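PDB 6KIA: enoyl-acyl carrier protein reductase from Uncultured bacterium, which probably reduces the enoyl double bond of acyl-carrier-protein-bound intermediates in fatty acid synthesis, binds NADH, and is associated with resistance to triclosan. Local coordinates for residues Arg63-Ala67 against Glu68-Thr72; Gly97-Pro101 against Thr102-Ala106; Glu340-Leu343 against Gln344-Asp348. All blocks are in the same frame, centred on the assembly; numbering follows the deposited sequence.

Interaction 1: Arg63-Ala67 against Glu68-Thr72; sequences RALTA and EELAT
Glu-68 and Glu-69 open the second segment at the start of helix 67-77, and they relate differently to Thr-66, the N-cap residue. The side chain of Glu-68 leads away, linked to Thr-66 only through a water that lies 2.6 Å from Thr-66 OG1 and donates a weak bond to Glu-68 OE1. Glu-69 makes the direct contacts. Its backbone N donates to Thr-66 OG1 across 3.2 Å, and its carboxylate takes the return bond from Thr-66 N to Glu-69 OE1 at 2.8 Å, the reciprocal pair that defines a capping box. Thr-66 OG1 can accept because chi1 of 67° sets it between its own backbone N and carbonyl carbon, turned to the first helical turn.

The extended chain of Glu-69 then carries the carboxylate on to Arg-63, which meets it end-on. Arg-63 NH1 to Glu-69 OE1 measures 2.6 Å and Arg-63 NH2 to Glu-69 OE2 2.7 Å; each oxygen uses its syn lone pair, and the two flat groups are only 7° from coplanar. Thr-66 N instead meets OE1 on the anti side, 29° out of the carboxylate plane. Arg-63 NH1 also donates to Ala-64 O.

Further along, Leu-70 N binds Thr-66 O at 2.7 Å, beginning the helical bonding, while Leu-70 CD1 lies 4.3 Å from Leu-65 CD1. Leu-65 also leans on Thr-52 and Arg-55 of strand 47-56, and Leu-70 on Ile-81 of strand 80-83. Ala-71 N continues the i to i+4 bonding to Ala-67 O.

Three bonds thus grip the Glu-69 carboxylate, two of them on OE1, which fixes its rotation. The nearby guanidinium and the N-terminal end of the helix would both be expected to stabilise its negative charge, coupling the helix start to the end of strand 62-63.

Interaction 2: Gly97-Pro101 against Thr102-Ala106; sequences GEPTP and TDLLA
Thr-100 and Asp-103 form a complete capping box on a helix, 101-105, that is itself weakly bonded and little more than one turn long. Two reciprocal bonds define the box. Asp-103 N donates to Thr-100 OG1 at 3.0 Å, and Thr-100 N donates to Asp-103 OD2, also at 3.0 Å. The second bond is almost straight, yet it meets the oxygen on its anti side and 30° out of the carboxylate plane. Asp-103 reaches the amide with CG anti to its own carbonyl carbon (chi1 -70°), which folds the short side chain back beside the helix start.

Behind the cap the i to i+4 pattern weakens. Leu-104 N reaches Thr-100 O at 3.0 Å, whereas the bond from Leu-105 N to Pro-101 O is weak, bent to 125°, and Leu-105 N also bonds to Thr-102 O. Outside the pair, Thr-102 OG1 is bonded to Asp-91 O. The short helix packs against two long ones, with Leu-104 on His-122 of helix 120-146 and both Pro-101 and Leu-105 on Leu-200 of helix 196-219.

A water sits 2.6 Å from Thr-100 OG1 and donates a weak bond to Asp-103 OD1. Beside the cap, one methyl of Leu-104, CD2, touches Pro-99 CB at 3.7 Å.

Interaction 3: Glu340-Leu343 against Gln344-Asp348; sequences ESLL and QKIDD
Residues 340-343 and 344-348 are consecutive turns of helix 339-351, joined by four successive i to i+4 backbone bonds, the pattern of a regular alpha-helix. They run from Gln-344 N to Glu-340 O at 2.9 Å through to Asp-347 N to Leu-343 O, also 2.9 Å.

Among the side chains, Leu-342 and Ile-346, one turn apart, approach through CD2 and CG1 at 4.2 Å, and both also pack on Phe-307 and on Ile-383 of helix 370-385. Lys-345 lies along the same helix and ends in a salt bridge to Glu-382, while Glu-340 bridges to Arg-330. Gln-344, bent at chi2 (62°), turns its amide along the helix so that NE2 donates to Asp-348 OD1 at 3.1 Å. OD1 lies in the amide plane, but the donor sits above the carboxylate, 52° out of its plane. A water donates to both Leu-343 O and Asp-347 OD1, 2.8 Å from each, giving that carbonyl a second donor.

Over this span, then, helix 370-385 is met by apolar contact from Leu-342 and Ile-346 and by the charge of Lys-345, whereas the exposed pair Gln-344 and Asp-348 is bonded along the helix itself.

From the N terminus, the three contacts come strictly in series, without nesting or crossing, and each closes only a local turn. Interaction 1 joins the end of strand 62-63 to helix 67-77, beside strands 47-56 and 80-83 of the mixed, largely parallel sheet. Interaction 2 follows that sheet's strand 80-83 and starts helix 101-105 against helices 120-146 and 196-219. Both are helix N-caps, with centres about 28 Å apart. Interaction 3 lies far along the chain, within helix 339-351 against helix 370-385; its centre is about 47 Å from that of interaction 1, and the two lie on opposite sides of the chain's centre. None of the three touches another.

Interaction 1: Arg63-Ala67 against Glu68-Thr72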
ATOM      1  N   ARG A  63       2.199 -17.288 -16.982  1.00 42.07           N
ATOM      2  CA  ARG A  63       3.476 -17.826 -17.430  1.00 39.28           C
ATOM      3  C   ARG A  63       4.640 -17.175 -16.684  1.00 41.21           C
ATOM      4  O   ARG A  63       4.541 -16.044 -16.199  1.00 34.75           O
ATOM      5  CB  ARG A  63       3.640 -17.639 -18.942  1.00 36.66           C
ATOM      6  CG  ARG A  63       3.827 -16.192 -19.392  1.00 38.57           C
ATOM      7  CD  ARG A  63       4.466 -16.136 -20.776  1.00 37.62           C
ATOM      8  NE  ARG A  63       4.542 -14.778 -21.305  1.00 36.63           N
ATOM      9  CZ  ARG A  63       5.525 -13.922 -21.035  1.00 42.91           C
ATOM     10  NH1 ARG A  63       6.519 -14.269 -20.226  1.00 44.28           N
ATOM     11  NH2 ARG A  63       5.513 -12.708 -21.566  1.00 40.32           N
ATOM     12  N   ALA A  64       5.749 -17.902 -16.595  1.00 41.22           N
ATOM     13  CA  ALA A  64       6.946 -17.351 -16.002  1.00 36.30           C
ATOM     14  C   ALA A  64       7.542 -16.323 -16.956  1.00 35.52           C
ATOM     15  O   ALA A  64       7.175 -16.255 -18.137  1.00 35.19           O
ATOM     16  CB  ALA A  64       7.951 -18.445 -15.686  1.00 36.90           C
ATOM     17  N   LEU A  65       8.443 -15.508 -16.429  1.00 36.38           N
ATOM     18  CA  LEU A  65       9.112 -14.499 -17.230  1.00 39.78           C
ATOM     19  C   LEU A  65      10.056 -15.164 -18.221  1.00 40.76           C
ATOM     20  O   LEU A  65      10.652 -16.204 -17.930  1.00 36.66           O
ATOM     21  CB  LEU A  65       9.895 -13.546 -16.335  1.00 37.19           C
ATOM     22  CG  LEU A  65       9.099 -12.757 -15.291  1.00 35.13           C
ATOM     23  CD1 LEU A  65      10.005 -11.764 -14.606  1.00 37.51           C
ATOM     24  CD2 LEU A  65       7.947 -12.042 -15.964  1.00 33.29           C
ATOM     25  N   THR A  66      10.202 -14.545 -19.383  1.00 40.47           N
ATOM     26  CA  THR A  66      11.207 -14.965 -20.347  1.00 41.57           C
ATOM     27  C   THR A  66      12.564 -14.502 -19.844  1.00 39.75           C
ATOM     28  O   THR A  66      12.650 -13.737 -18.879  1.00 34.47           O
ATOM     29  CB  THR A  66      10.934 -14.382 -21.741  1.00 39.18           C
ATOM     30  OG1 THR A  66      11.102 -12.957 -21.699  1.00 42.28           O
ATOM     31  CG2 THR A  66       9.523 -14.701 -22.164  1.00 32.26           C
ATOM     32  N   ALA A  67      13.622 -14.985 -20.484  1.00 34.42           N
ATOM     33  CA  ALA A  67      14.981 -14.605 -20.133  1.00 36.35           C
ATOM     34  C   ALA A  67      15.170 -13.094 -20.176  1.00 34.20           C
ATOM     35  O   ALA A  67      15.753 -12.506 -19.258  1.00 39.42           O
ATOM     36  CB  ALA A  67      15.976 -15.291 -21.064  1.00 42.20           C
ATOM     37  N   GLU A  68      14.673 -12.480 -21.246  1.00 39.28           N
ATOM     38  CA  GLU A  68      14.748 -11.035 -21.435  1.00 45.64           C
ATOM     39  C   GLU A  68      13.971 -10.283 -20.356  1.00 43.03           C
ATOM     40  O   GLU A  68      14.484  -9.347 -19.722  1.00 41.32           O
ATOM     41  CB  GLU A  68      14.206 -10.677 -22.819  1.00 56.48           C
ATOM     42  CG  GLU A  68      13.704  -9.250 -22.963  1.00 66.57           C
ATOM     43  CD  GLU A  68      12.913  -9.044 -24.242  1.00 75.50           C
ATOM     44  OE1 GLU A  68      12.906  -9.957 -25.096  1.00 75.73           O
ATOM     45  OE2 GLU A  68      12.283  -7.976 -24.382  1.00 80.19           O
ATOM     46  N   GLU A  69      12.731 -10.719 -20.150  1.00 42.58           N
ATOM     47  CA  GLU A  69      11.877 -10.171 -19.093  1.00 40.72           C
ATOM     48  C   GLU A  69      12.520 -10.299 -17.714  1.00 37.88           C
ATOM     49  O   GLU A  69      12.510  -9.348 -16.913  1.00 36.33           O
ATOM     50  CB  GLU A  69      10.510 -10.857 -19.105  1.00 34.85           C
ATOM     51  CG  GLU A  69       9.624 -10.461 -20.284  1.00 39.15           C
ATOM     52  CD  GLU A  69       8.413 -11.360 -20.451  1.00 47.16           C
ATOM     53  OE1 GLU A  69       8.382 -12.452 -19.851  1.00 45.68           O
ATOM     54  OE2 GLU A  69       7.481 -10.970 -21.186  1.00 57.99           O
ATOM     55  N   LEU A  70      13.072 -11.477 -17.437  1.00 34.90           N
ATOM     56  CA  LEU A  70      13.709 -11.725 -16.154  1.00 29.44           C
ATOM     57  C   LEU A  70      14.904 -10.812 -15.950  1.00 31.63           C
ATOM     58  O   LEU A  70      15.083 -10.256 -14.871  1.00 30.29           O
ATOM     59  CB  LEU A  70      14.141 -13.195 -16.049  1.00 33.17           C
ATOM     60  CG  LEU A  70      14.729 -13.696 -14.723  1.00 33.77           C
ATOM     61  CD1 LEU A  70      13.781 -13.432 -13.570  1.00 32.80           C
ATOM     62  CD2 LEU A  70      15.052 -15.183 -14.818  1.00 36.30           C
ATOM     63  N   ALA A  71      15.717 -10.643 -16.990  1.00 35.91           N
ATOM     64  CA  ALA A  71      16.910  -9.804 -16.877  1.00 34.84           C
ATOM     65  C   ALA A  71      16.527  -8.367 -16.560  1.00 32.95           C
ATOM     66  O   ALA A  71      17.142  -7.707 -15.696  1.00 30.22           O
ATOM     67  CB  ALA A  71      17.733  -9.864 -18.160  1.00 38.63           C
ATOM     68  N   THR A  72      15.515  -7.891 -17.274  1.00 37.26           N
ATOM     69  CA  THR A  72      15.008  -6.545 -17.040  1.00 38.33           C
ATOM     70  C   THR A  72      14.490  -6.374 -15.606  1.00 39.58           C
ATOM     71  O   THR A  72      14.866  -5.423 -14.905  1.00 38.35           O
ATOM     72  CB  THR A  72      13.905  -6.210 -18.048  1.00 39.53           C
ATOM     73  OG1 THR A  72      14.470  -6.211 -19.366  1.00 38.21           O
ATOM     74  CG2 THR A  72      13.310  -4.839 -17.760  1.00 45.10           C
TER
HETATM   75  O   HOH W   1      10.632 -11.840 -24.034  1.00 52.44           O

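Interaction 2: Gly97-Pro101 against Thr102-Ala106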
ATOM      1  N   GLY A  97     -11.413 -25.409 -18.581  1.00 47.94           N
ATOM      2  CA  GLY A  97     -12.540 -25.259 -19.482  1.00 50.84           C
ATOM      3  C   GLY A  97     -13.795 -24.624 -18.912  1.00 51.82           C
ATOM      4  O   GLY A  97     -14.811 -24.562 -19.599  1.00 54.77           O
ATOM      5  N   GLU A  98     -13.752 -24.175 -17.662  1.00 49.13           N
ATOM      6  CA  GLU A  98     -14.939 -23.587 -17.036  1.00 45.34           C
ATOM      7  C   GLU A  98     -14.780 -22.074 -16.860  1.00 40.82           C
ATOM      8  O   GLU A  98     -13.655 -21.560 -16.884  1.00 39.17           O
ATOM      9  CB  GLU A  98     -15.230 -24.266 -15.693  1.00 43.96           C
ATOM     10  CG  GLU A  98     -15.200 -25.787 -15.760  1.00 44.73           C
ATOM     11  CD  GLU A  98     -15.633 -26.448 -14.460  1.00 57.72           C
ATOM     12  OE1 GLU A  98     -16.028 -25.722 -13.520  1.00 62.79           O
ATOM     13  OE2 GLU A  98     -15.565 -27.695 -14.373  1.00 58.57           O
ATOM     14  N   PRO A  99     -15.904 -21.351 -16.683  1.00 36.62           N
ATOM     15  CA  PRO A  99     -15.782 -19.893 -16.576  1.00 35.25           C
ATOM     16  C   PRO A  99     -14.980 -19.454 -15.355  1.00 33.98           C
ATOM     17  O   PRO A  99     -15.025 -20.113 -14.305  1.00 32.03           O
ATOM     18  CB  PRO A  99     -17.240 -19.424 -16.442  1.00 32.82           C
ATOM     19  CG  PRO A  99     -18.050 -20.504 -17.068  1.00 36.88           C
ATOM     20  CD  PRO A  99     -17.310 -21.788 -16.787  1.00 31.07           C
ATOM     21  N   THR A 100     -14.241 -18.358 -15.507  1.00 34.73           N
ATOM     22  CA  THR A 100     -13.581 -17.694 -14.383  1.00 29.98           C
ATOM     23  C   THR A 100     -14.595 -16.727 -13.771  1.00 28.12           C
ATOM     24  O   THR A 100     -15.614 -16.434 -14.397  1.00 29.88           O
ATOM     25  CB  THR A 100     -12.322 -16.922 -14.832  1.00 27.81           C
ATOM     26  OG1 THR A 100     -12.703 -15.851 -15.705  1.00 30.41           O
ATOM     27  CG2 THR A 100     -11.345 -17.853 -15.538  1.00 33.15           C
ATOM     28  N   PRO A 101     -14.323 -16.217 -12.559  1.00 27.58           N
ATOM     29  CA  PRO A 101     -15.189 -15.152 -12.026  1.00 27.51           C
ATOM     30  C   PRO A 101     -15.276 -13.961 -12.989  1.00 26.81           C
ATOM     31  O   PRO A 101     -16.351 -13.358 -13.157  1.00 30.00           O
ATOM     32  CB  PRO A 101     -14.491 -14.750 -10.722  1.00 25.31           C
ATOM     33  CG  PRO A 101     -13.779 -16.036 -10.287  1.00 25.72           C
ATOM     34  CD  PRO A 101     -13.329 -16.684 -11.571  1.00 27.99           C
ATOM     35  N   THR A 102     -14.159 -13.646 -13.642  1.00 25.00           N
ATOM     36  CA  THR A 102     -14.134 -12.558 -14.621  1.00 29.63           C
ATOM     37  C   THR A 102     -15.105 -12.855 -15.776  1.00 25.57           C
ATOM     38  O   THR A 102     -15.859 -11.967 -16.214  1.00 29.72           O
ATOM     39  CB  THR A 102     -12.711 -12.319 -15.169  1.00 31.26           C
ATOM     40  OG1 THR A 102     -11.856 -11.902 -14.095  1.00 32.16           O
ATOM     41  CG2 THR A 102     -12.728 -11.222 -16.214  1.00 35.65           C
ATOM     42  N   ASP A 103     -15.103 -14.100 -16.243  1.00 31.49           N
ATOM     43  CA  ASP A 103     -16.079 -14.543 -17.241  1.00 34.15           C
ATOM     44  C   ASP A 103     -17.506 -14.356 -16.746  1.00 36.68           C
ATOM     45  O   ASP A 103     -18.394 -13.997 -17.519  1.00 40.85           O
ATOM     46  CB  ASP A 103     -15.863 -16.012 -17.623  1.00 31.54           C
ATOM     47  CG  ASP A 103     -14.595 -16.232 -18.431  1.00 40.21           C
ATOM     48  OD1 ASP A 103     -14.218 -15.331 -19.213  1.00 43.17           O
ATOM     49  OD2 ASP A 103     -13.990 -17.323 -18.305  1.00 38.43           O
ATOM     50  N   LEU A 104     -17.735 -14.630 -15.463  1.00 35.99           N
ATOM     51  CA  LEU A 104     -19.072 -14.506 -14.886  1.00 35.90           C
ATOM     52  C   LEU A 104     -19.491 -13.035 -14.820  1.00 33.38           C
ATOM     53  O   LEU A 104     -20.676 -12.725 -14.698  1.00 36.97           O
ATOM     54  CB  LEU A 104     -19.143 -15.143 -13.489  1.00 32.08           C
ATOM     55  CG  LEU A 104     -18.904 -16.647 -13.337  1.00 36.76           C
ATOM     56  CD1 LEU A 104     -19.304 -17.139 -11.944  1.00 36.67           C
ATOM     57  CD2 LEU A 104     -19.607 -17.444 -14.424  1.00 33.78           C
ATOM     58  N   LEU A 105     -18.522 -12.126 -14.886  1.00 35.75           N
ATOM     59  CA  LEU A 105     -18.867 -10.703 -14.886  1.00 35.27           C
ATOM     60  C   LEU A 105     -19.146 -10.152 -16.289  1.00 43.82           C
ATOM     61  O   LEU A 105     -19.643  -9.029 -16.436  1.00 38.66           O
ATOM     62  CB  LEU A 105     -17.749  -9.883 -14.247  1.00 36.48           C
ATOM     63  CG  LEU A 105     -17.391 -10.196 -12.799  1.00 36.45           C
ATOM     64  CD1 LEU A 105     -16.281  -9.257 -12.297  1.00 35.75           C
ATOM     65  CD2 LEU A 105     -18.623 -10.103 -11.923  1.00 34.78           C
ATOM     66  N   ALA A 106     -18.850 -10.955 -17.307  1.00 44.42           N
ATOM     67  CA  ALA A 106     -18.802 -10.487 -18.693  1.00 45.54           C
ATOM     68  C   ALA A 106     -20.091  -9.883 -19.245  1.00 48.44           C
ATOM     69  O   ALA A 106     -20.041  -9.022 -20.123  1.00 48.80           O
ATOM     70  CB  ALA A 106     -18.359 -11.629 -19.600  1.00 46.84           C
TER
HETATM   71  O   HOH W   2     -11.731 -15.174 -18.005  1.00 40.70           O

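Interaction 3: Glu340-Leu343 against Gln344-Asp348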
ATOM      1  N   GLU A 340       1.100  29.012   0.923  1.00 20.59           N
ATOM      2  CA  GLU A 340       0.229  29.345   2.053  1.00 19.90           C
ATOM      3  C   GLU A 340      -1.259  29.174   1.755  1.00 19.21           C
ATOM      4  O   GLU A 340      -1.969  28.640   2.604  1.00 21.44           O
ATOM      5  CB  GLU A 340       0.500  30.755   2.606  1.00 22.61           C
ATOM      6  CG  GLU A 340       1.822  30.909   3.364  1.00 24.46           C
ATOM      7  CD  GLU A 340       3.047  30.991   2.479  1.00 23.59           C
ATOM      8  OE1 GLU A 340       2.911  31.091   1.243  1.00 23.24           O
ATOM      9  OE2 GLU A 340       4.173  30.965   3.038  1.00 29.07           O
ATOM     10  N   SER A 341      -1.739  29.721   0.634  1.00 22.55           N
ATOM     11  CA  SER A 341      -3.150  29.580   0.238  1.00 25.04           C
ATOM     12  C   SER A 341      -3.561  28.122   0.098  1.00 24.27           C
ATOM     13  O   SER A 341      -4.676  27.730   0.507  1.00 22.05           O
ATOM     14  CB  SER A 341      -3.434  30.313  -1.075  1.00 26.54           C
ATOM     15  OG  SER A 341      -3.407  31.709  -0.863  1.00 31.35           O
ATOM     16  N   LEU A 342      -2.669  27.338  -0.511  1.00 17.89           N
ATOM     17  CA  LEU A 342      -2.918  25.905  -0.688  1.00 18.77           C
ATOM     18  C   LEU A 342      -3.124  25.269   0.691  1.00 17.30           C
ATOM     19  O   LEU A 342      -4.128  24.580   0.961  1.00 22.36           O
ATOM     20  CB  LEU A 342      -1.745  25.246  -1.429  1.00 20.69           C
ATOM     21  CG  LEU A 342      -1.911  23.785  -1.906  1.00 22.07           C
ATOM     22  CD1 LEU A 342      -0.914  23.468  -3.031  1.00 18.63           C
ATOM     23  CD2 LEU A 342      -1.762  22.782  -0.786  1.00 23.36           C
ATOM     24  N   LEU A 343      -2.159  25.496   1.579  1.00 17.95           N
ATOM     25  CA  LEU A 343      -2.226  24.874   2.884  1.00 18.07           C
ATOM     26  C   LEU A 343      -3.430  25.341   3.697  1.00 20.99           C
ATOM     27  O   LEU A 343      -3.994  24.561   4.475  1.00 24.00           O
ATOM     28  CB  LEU A 343      -0.938  25.124   3.648  1.00 18.57           C
ATOM     29  CG  LEU A 343       0.266  24.334   3.116  1.00 19.62           C
ATOM     30  CD1 LEU A 343       1.534  24.776   3.818  1.00 22.24           C
ATOM     31  CD2 LEU A 343       0.058  22.814   3.314  1.00 21.35           C
ATOM     32  N   GLN A 344      -3.809  26.607   3.519  1.00 22.70           N
ATOM     33  CA  GLN A 344      -4.966  27.135   4.231  1.00 24.72           C
ATOM     34  C   GLN A 344      -6.244  26.490   3.704  1.00 24.34           C
ATOM     35  O   GLN A 344      -7.184  26.215   4.457  1.00 23.19           O
ATOM     36  CB  GLN A 344      -5.014  28.664   4.091  1.00 20.97           C
ATOM     37  CG  GLN A 344      -6.151  29.307   4.887  1.00 31.32           C
ATOM     38  CD  GLN A 344      -6.004  29.062   6.385  1.00 37.07           C
ATOM     39  OE1 GLN A 344      -4.954  29.348   6.969  1.00 40.65           O
ATOM     40  NE2 GLN A 344      -7.039  28.502   7.004  1.00 39.33           N
ATOM     41  N   LYS A 345      -6.273  26.175   2.418  1.00 22.00           N
ATOM     42  CA  LYS A 345      -7.444  25.533   1.872  1.00 23.48           C
ATOM     43  C   LYS A 345      -7.572  24.108   2.426  1.00 24.87           C
ATOM     44  O   LYS A 345      -8.688  23.606   2.685  1.00 21.95           O
ATOM     45  CB  LYS A 345      -7.353  25.530   0.341  1.00 25.82           C
ATOM     46  CG  LYS A 345      -8.430  24.754  -0.374  1.00 33.37           C
ATOM     47  CD  LYS A 345      -8.320  25.011  -1.872  1.00 44.74           C
ATOM     48  CE  LYS A 345      -8.491  26.503  -2.199  1.00 47.87           C
ATOM     49  NZ  LYS A 345      -9.862  27.062  -1.992  1.00 46.98           N
ATOM     50  N   ILE A 346      -6.427  23.468   2.672  1.00 20.44           N
ATOM     51  CA  ILE A 346      -6.462  22.169   3.345  1.00 19.62           C
ATOM     52  C   ILE A 346      -6.860  22.276   4.834  1.00 18.97           C
ATOM     53  O   ILE A 346      -7.641  21.460   5.352  1.00 22.40           O
ATOM     54  CB  ILE A 346      -5.107  21.452   3.224  1.00 17.97           C
ATOM     55  CG1 ILE A 346      -4.774  21.214   1.749  1.00 20.86           C
ATOM     56  CG2 ILE A 346      -5.128  20.118   4.039  1.00 20.45           C
ATOM     57  CD1 ILE A 346      -5.654  20.152   1.084  1.00 22.54           C
ATOM     58  N   ASP A 347      -6.394  23.307   5.528  1.00 22.29           N
ATOM     59  CA  ASP A 347      -6.818  23.462   6.919  1.00 24.21           C
ATOM     60  C   ASP A 347      -8.343  23.710   6.992  1.00 26.51           C
ATOM     61  O   ASP A 347      -9.041  23.133   7.835  1.00 24.31           O
ATOM     62  CB  ASP A 347      -6.057  24.602   7.610  1.00 26.60           C
ATOM     63  CG  ASP A 347      -4.582  24.262   7.853  1.00 34.88           C
ATOM     64  OD1 ASP A 347      -4.245  23.061   8.002  1.00 35.04           O
ATOM     65  OD2 ASP A 347      -3.763  25.201   7.921  1.00 39.36           O
ATOM     66  N   ASP A 348      -8.844  24.538   6.088  1.00 23.55           N
ATOM     67  CA  ASP A 348     -10.274  24.805   5.989  1.00 24.63           C
ATOM     68  C   ASP A 348     -11.046  23.512   5.715  1.00 27.47           C
ATOM     69  O   ASP A 348     -12.132  23.287   6.264  1.00 28.20           O
ATOM     70  CB  ASP A 348     -10.554  25.838   4.892  1.00 24.69           C
ATOM     71  CG  ASP A 348     -10.160  27.261   5.300  1.00 36.10           C
ATOM     72  OD1 ASP A 348      -9.919  27.504   6.499  1.00 34.03           O
ATOM     73  OD2 ASP A 348     -10.055  28.127   4.399  1.00 35.32           O
TER
HETATM   74  O   HOH W   3      -2.587  22.491   5.806  1.00 30.40           O